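Local coordinates for hypothetical protein (Chlorobium tepidum, PDB 2HR2) that is of unknown function but folds as a TPR-like alpha-alpha superhelix, a scaffold that in related proteins commonly mediates protein-protein binding, at residues W101-A104 against V105-A109; M145-V148 against A149-I153. One frame throughout, in Å; residues are numbered along the deposited sequence.

Neither contact closes a long loop: each is a pair of successive turns within one helix. Following the chain from the N terminus, contact 1 (101-104 with 105-109) comes first, in the middle of helix 97-114 and near the centre of the molecule. After helix 118-134, contact 2 (145-148 with 149-153) follows on the last helix, 142-157, nearer the surface. The two lie in series, neither nested nor crossed, with centres about 13 Å apart. They meet in space where Tyr-106 CE2 packs 3.8 Å from Met-145 CG, and Tyr-106 OH lies 3.4 Å from Val-148 CB, joining the last helix to helix 97-114.

Contact 1: W101-A104 against V105-A109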
ATOM      1  N   TRP A 101      -4.892  -2.919   2.634  1.00 60.26           N
ATOM      2  CA  TRP A 101      -5.956  -2.210   1.921  1.00 60.17           C
ATOM      3  C   TRP A 101      -5.993  -0.781   2.467  1.00 60.69           C
ATOM      4  O   TRP A 101      -5.910   0.182   1.706  1.00 60.36           O
ATOM      5  CB  TRP A 101      -7.314  -2.875   2.165  1.00 59.81           C
ATOM      6  CG  TRP A 101      -8.449  -2.423   1.269  1.00 59.18           C
ATOM      7  CD1 TRP A 101      -8.494  -1.313   0.468  1.00 59.09           C
ATOM      8  CD2 TRP A 101      -9.749  -3.021   1.188  1.00 58.80           C
ATOM      9  NE1 TRP A 101      -9.715  -1.230  -0.157  1.00 59.42           N
ATOM     10  CE2 TRP A 101     -10.507  -2.257   0.277  1.00 58.03           C
ATOM     11  CE3 TRP A 101     -10.337  -4.146   1.780  1.00 59.69           C
ATOM     12  CZ2 TRP A 101     -11.816  -2.577  -0.055  1.00 58.11           C
ATOM     13  CZ3 TRP A 101     -11.639  -4.466   1.447  1.00 59.23           C
ATOM     14  CH2 TRP A 101     -12.366  -3.683   0.538  1.00 59.65           C
ATOM     15  N   ILE A 102      -6.103  -0.663   3.792  1.00 60.82           N
ATOM     16  CA  ILE A 102      -6.154   0.631   4.470  1.00 60.58           C
ATOM     17  C   ILE A 102      -4.919   1.463   4.129  1.00 60.80           C
ATOM     18  O   ILE A 102      -5.026   2.662   3.867  1.00 61.34           O
ATOM     19  CB  ILE A 102      -6.303   0.465   6.012  1.00 60.36           C
ATOM     20  CG1 ILE A 102      -7.678  -0.121   6.351  1.00 60.61           C
ATOM     21  CG2 ILE A 102      -6.141   1.817   6.730  1.00 60.59           C
ATOM     22  CD1 ILE A 102      -7.872  -0.475   7.807  1.00 60.54           C
ATOM     23  N   SER A 103      -3.759   0.818   4.124  1.00 60.63           N
ATOM     24  CA  SER A 103      -2.504   1.473   3.771  1.00 60.43           C
ATOM     25  C   SER A 103      -2.561   2.098   2.375  1.00 60.34           C
ATOM     26  O   SER A 103      -2.141   3.237   2.181  1.00 60.37           O
ATOM     27  CB  SER A 103      -1.355   0.457   3.840  1.00 59.75           C
ATOM     28  OG  SER A 103      -0.143   0.997   3.335  1.00 61.47           O
ATOM     29  N   ALA A 104      -3.076   1.345   1.407  1.00 60.50           N
ATOM     30  CA  ALA A 104      -3.184   1.820   0.029  1.00 60.70           C
ATOM     31  C   ALA A 104      -4.118   3.021  -0.105  1.00 60.73           C
ATOM     32  O   ALA A 104      -3.842   3.939  -0.876  1.00 60.87           O
ATOM     33  CB  ALA A 104      -3.644   0.694  -0.879  1.00 60.81           C
ATOM     34  N   VAL A 105      -5.218   3.008   0.642  1.00 60.50           N
ATOM     35  CA  VAL A 105      -6.179   4.111   0.626  1.00 60.38           C
ATOM     36  C   VAL A 105      -5.524   5.355   1.234  1.00 60.39           C
ATOM     37  O   VAL A 105      -5.701   6.464   0.733  1.00 60.06           O
ATOM     38  CB  VAL A 105      -7.484   3.731   1.380  1.00 59.98           C
ATOM     39  CG1 VAL A 105      -8.459   4.893   1.451  1.00 60.64           C
ATOM     40  CG2 VAL A 105      -8.165   2.562   0.704  1.00 59.13           C
ATOM     41  N   TYR A 106      -4.762   5.152   2.306  1.00 60.29           N
ATOM     42  CA  TYR A 106      -4.049   6.230   2.976  1.00 60.26           C
ATOM     43  C   TYR A 106      -2.980   6.813   2.063  1.00 60.47           C
ATOM     44  O   TYR A 106      -2.867   8.030   1.952  1.00 60.92           O
ATOM     45  CB  TYR A 106      -3.440   5.707   4.270  1.00 60.10           C
ATOM     46  CG  TYR A 106      -2.714   6.740   5.094  1.00 60.26           C
ATOM     47  CD1 TYR A 106      -3.405   7.795   5.684  1.00 60.84           C
ATOM     48  CD2 TYR A 106      -1.348   6.635   5.328  1.00 57.85           C
ATOM     49  CE1 TYR A 106      -2.747   8.735   6.459  1.00 59.95           C
ATOM     50  CE2 TYR A 106      -0.688   7.567   6.093  1.00 59.53           C
ATOM     51  CZ  TYR A 106      -1.389   8.615   6.659  1.00 59.43           C
ATOM     52  OH  TYR A 106      -0.722   9.534   7.435  1.00 58.78           O
ATOM     53  N   SER A 107      -2.213   5.949   1.402  1.00 60.42           N
ATOM     54  CA  SER A 107      -1.199   6.394   0.444  1.00 60.54           C
ATOM     55  C   SER A 107      -1.829   7.226  -0.676  1.00 60.42           C
ATOM     56  O   SER A 107      -1.268   8.241  -1.092  1.00 60.27           O
ATOM     57  CB  SER A 107      -0.459   5.196  -0.170  1.00 60.56           C
ATOM     58  OG  SER A 107       0.324   4.495   0.782  1.00 60.36           O
ATOM     59  N   ARG A 108      -2.992   6.789  -1.159  1.00 60.44           N
ATOM     60  CA  ARG A 108      -3.692   7.501  -2.213  1.00 60.46           C
ATOM     61  C   ARG A 108      -4.098   8.892  -1.752  1.00 60.70           C
ATOM     62  O   ARG A 108      -3.979   9.855  -2.510  1.00 60.59           O
ATOM     63  CB  ARG A 108      -4.926   6.726  -2.671  1.00 60.85           C
ATOM     64  CG  ARG A 108      -5.641   7.390  -3.833  1.00 60.07           C
ATOM     65  CD  ARG A 108      -6.598   6.456  -4.530  1.00 60.45           C
ATOM     66  NE  ARG A 108      -6.997   7.023  -5.815  1.00 60.23           N
ATOM     67  CZ  ARG A 108      -7.993   7.881  -5.994  1.00 58.64           C
ATOM     68  NH1 ARG A 108      -8.724   8.321  -4.979  1.00 62.10           N
ATOM     69  NH2 ARG A 108      -8.245   8.319  -7.213  1.00 62.03           N
ATOM     70  N   ALA A 109      -4.580   8.991  -0.515  1.00 60.77           N
ATOM     71  CA  ALA A 109      -4.972  10.280   0.048  1.00 60.77           C
ATOM     72  C   ALA A 109      -3.765  11.214   0.138  1.00 60.64           C
ATOM     73  O   ALA A 109      -3.848  12.371  -0.271  1.00 60.55           O
ATOM     74  CB  ALA A 109      -5.599  10.092   1.414  1.00 61.17           C
TER
HETATM   75  O   HOH W   1       0.073   1.860   0.730  1.00 47.63           O
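Trp-101 and Val-105, one turn apart on helix 97-114, open a run of alpha-helical i to i+4 pairs inside the TPR-like alpha-alpha superhelix. The backbone supplies four hydrogen bonds. Val-105 N reaches Trp-101 O, Tyr-106 N reaches Ile-102 O, and Arg-108 N reaches Ala-104 O. Between them, Ser-107 N binds Ser-103 O at 2.8 Å with an N-H...O angle of 164°. These bonds hold the turns in regular alpha geometry and fix which side chains share a face.

The apolar contact is made by Trp-101 and Val-105, whose side chains run side by side in the same direction. Val-105 CG2 lies 3.9 Å from Trp-101 CD1, so the methyl meets the pyrrole part of the indole. CG1 of Val-105 is anti to the backbone N (chi1 176°), which leaves CG2 beside that nitrogen and 3.4 Å from the carbonyl oxygen Trp-101 O. The Trp-101 ring also meets that of Phe-87, their planes about 15° apart, while both Trp-101 and Val-105 pack on Leu-84 of helix 73-90. On another face Ile-102 and Tyr-106 turn to Met-145 of helix 142-157.

Polar side chains occupy two other places. Arg-108 sends an extended chain away from the preceding turn to a salt bridge between its NE and Asp-81. The serines Ser-103 and Ser-107 face helix 52-69, where both touch Glu-65, and Ser-103 OG also bonds a glycerol probably left from crystallisation. Their hydroxyls are too far apart to bond directly, OG to OG 4.4 Å, and one water spans the gap, 2.8 Å from Ser-103 OG and 2.6 Å from Ser-107 OG.

Contact 2: M145-V148 against A149-I153; sequences MMEV and AIDRI
Successive turns of helix 142-157 are joined by four i to i+4 backbone bonds, from Ala-149 N to Met-145 O, Ile-150 N to Met-146 O, Asp-151 N to Glu-147 O and Arg-152 N to Val-148 O, the last at 2.9 Å with an N-H...O angle of 165°. This is the final alpha-helix of the TPR-like superhelix, and its inner face packs on the two helices before it. Ala-149, the buried residue here, sets its CB 3.3 Å from Met-145 O and turns to Phe-125 and Val-129 of helix 118-134. Met-146, a selenomethionine like Met-145, touches Ile-132 of the same helix, whereas Val-148 packs on Leu-110 of helix 97-114.

Val-148 and Arg-152 form a loose aliphatic pair crossing at a slant, Val-148 CG1 to Arg-152 CG 4.2 Å. The arginine chain puts CG beside its own backbone N (chi1 -69°) and bends again at chi2 and chi3; its NE makes a salt bridge with Asp-113 OD2 of helix 97-114.

Two acids, Glu-147 and Asp-151, share the outer side. Their carboxylate planes are 27° apart, and Glu-147 OE2 stands 4.4 Å from Asp-151 OD2, a like-charge approach that would probably raise the proton affinity of one or both groups. The nearer approach is between the glutamate's methylene and the aspartate's carboxylate: Glu-147 CG lies 3.6 Å from Asp-151 OD2.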
HETATM    1  N   MSE A 145      -2.325   7.630  11.296  1.00 60.36           N
HETATM    2  CA  MSE A 145      -3.166   7.865  10.125  1.00 59.92           C
HETATM    3  C   MSE A 145      -4.389   8.732  10.417  1.00 60.40           C
HETATM    4  O   MSE A 145      -4.682   9.668   9.674  1.00 60.03           O
HETATM    5  CB  MSE A 145      -3.626   6.537   9.514  1.00 59.93           C
HETATM    6  CG  MSE A 145      -2.524   5.759   8.822  1.00 61.13           C
HETATM    7 SE   MSE A 145      -3.174   4.156   7.891  0.75 57.04          SE
HETATM    8  CE  MSE A 145      -3.491   2.993   9.432  1.00 59.19           C
HETATM    9  N   MSE A 146      -5.100   8.419  11.493  1.00 60.39           N
HETATM   10  CA  MSE A 146      -6.287   9.187  11.857  1.00 60.99           C
HETATM   11  C   MSE A 146      -5.977  10.639  12.166  1.00 60.80           C
HETATM   12  O   MSE A 146      -6.751  11.521  11.801  1.00 60.58           O
HETATM   13  CB  MSE A 146      -7.006   8.573  13.045  1.00 61.23           C
HETATM   14  CG  MSE A 146      -7.755   7.305  12.714  1.00 63.13           C
HETATM   15 SE   MSE A 146      -8.679   6.622  14.284  0.75 64.20          SE
HETATM   16  CE  MSE A 146      -7.174   6.324  15.508  1.00 65.06           C
ATOM     17  N   GLU A 147      -4.857  10.894  12.838  1.00 60.62           N
ATOM     18  CA  GLU A 147      -4.479  12.269  13.161  1.00 60.72           C
ATOM     19  C   GLU A 147      -4.147  13.061  11.896  1.00 60.15           C
ATOM     20  O   GLU A 147      -4.560  14.211  11.759  1.00 59.82           O
ATOM     21  CB  GLU A 147      -3.327  12.313  14.162  1.00 60.67           C
ATOM     22  CG  GLU A 147      -2.774  13.711  14.376  1.00 64.40           C
ATOM     23  CD  GLU A 147      -1.942  13.820  15.619  1.00 67.79           C
ATOM     24  OE1 GLU A 147      -2.492  13.574  16.708  1.00 68.69           O
ATOM     25  OE2 GLU A 147      -0.754  14.188  15.511  1.00 71.07           O
ATOM     26  N   VAL A 148      -3.406  12.449  10.979  1.00 59.67           N
ATOM     27  CA  VAL A 148      -3.094  13.099   9.717  1.00 59.75           C
ATOM     28  C   VAL A 148      -4.394  13.376   8.961  1.00 60.11           C
ATOM     29  O   VAL A 148      -4.610  14.480   8.471  1.00 59.86           O
ATOM     30  CB  VAL A 148      -2.140  12.241   8.859  1.00 58.95           C
ATOM     31  CG1 VAL A 148      -2.078  12.737   7.419  1.00 58.27           C
ATOM     32  CG2 VAL A 148      -0.758  12.234   9.479  1.00 58.56           C
ATOM     33  N   ALA A 149      -5.259  12.371   8.894  1.00 60.19           N
ATOM     34  CA  ALA A 149      -6.534  12.485   8.200  1.00 60.28           C
ATOM     35  C   ALA A 149      -7.382  13.634   8.713  1.00 60.39           C
ATOM     36  O   ALA A 149      -7.888  14.428   7.929  1.00 60.60           O
ATOM     37  CB  ALA A 149      -7.312  11.183   8.325  1.00 60.31           C
ATOM     38  N   ILE A 150      -7.518  13.731  10.029  1.00 60.35           N
ATOM     39  CA  ILE A 150      -8.363  14.758  10.623  1.00 60.41           C
ATOM     40  C   ILE A 150      -7.745  16.157  10.496  1.00 60.54           C
ATOM     41  O   ILE A 150      -8.468  17.125  10.272  1.00 60.72           O
ATOM     42  CB  ILE A 150      -8.757  14.410  12.100  1.00 60.16           C
ATOM     43  CG1 ILE A 150     -10.123  14.988  12.446  1.00 61.36           C
ATOM     44  CG2 ILE A 150      -7.698  14.835  13.109  1.00 60.91           C
ATOM     45  CD1 ILE A 150     -11.277  14.196  11.861  1.00 63.73           C
ATOM     46  N   ASP A 151      -6.423  16.261  10.619  1.00 60.68           N
ATOM     47  CA  ASP A 151      -5.755  17.556  10.485  1.00 60.81           C
ATOM     48  C   ASP A 151      -5.847  18.083   9.059  1.00 60.80           C
ATOM     49  O   ASP A 151      -6.107  19.268   8.862  1.00 61.24           O
ATOM     50  CB  ASP A 151      -4.291  17.485  10.933  1.00 60.92           C
ATOM     51  CG  ASP A 151      -4.142  17.257  12.438  1.00 63.48           C
ATOM     52  OD1 ASP A 151      -5.151  17.359  13.169  1.00 65.07           O
ATOM     53  OD2 ASP A 151      -3.007  16.978  12.890  1.00 66.42           O
ATOM     54  N   ARG A 152      -5.657  17.205   8.074  1.00 60.59           N
ATOM     55  CA  ARG A 152      -5.746  17.588   6.667  1.00 60.77           C
ATOM     56  C   ARG A 152      -7.180  17.945   6.244  1.00 61.01           C
ATOM     57  O   ARG A 152      -7.385  18.932   5.531  1.00 61.14           O
ATOM     58  CB  ARG A 152      -5.182  16.470   5.775  1.00 60.88           C
ATOM     59  CG  ARG A 152      -3.660  16.263   5.861  1.00 62.00           C
ATOM     60  CD  ARG A 152      -2.868  17.545   5.622  1.00 63.64           C
ATOM     61  NE  ARG A 152      -3.274  18.226   4.393  1.00 65.97           N
ATOM     62  CZ  ARG A 152      -2.911  19.454   4.032  1.00 66.27           C
ATOM     63  NH1 ARG A 152      -2.130  20.204   4.797  1.00 68.04           N
ATOM     64  NH2 ARG A 152      -3.358  19.947   2.888  1.00 67.07           N
ATOM     65  N   ILE A 153      -8.161  17.152   6.678  1.00 60.86           N
ATOM     66  CA  ILE A 153      -9.562  17.453   6.371  1.00 60.68           C
ATOM     67  C   ILE A 153      -9.902  18.868   6.865  1.00 60.77           C
ATOM     68  O   ILE A 153     -10.630  19.582   6.205  1.00 61.62           O
ATOM     69  CB  ILE A 153     -10.542  16.392   6.946  1.00 60.52           C
ATOM     70  CG1 ILE A 153     -10.433  15.092   6.146  1.00 60.26           C
ATOM     71  CG2 ILE A 153     -11.997  16.882   6.868  1.00 59.88           C
ATOM     72  CD1 ILE A 153     -11.188  13.923   6.747  1.00 60.59           C
TER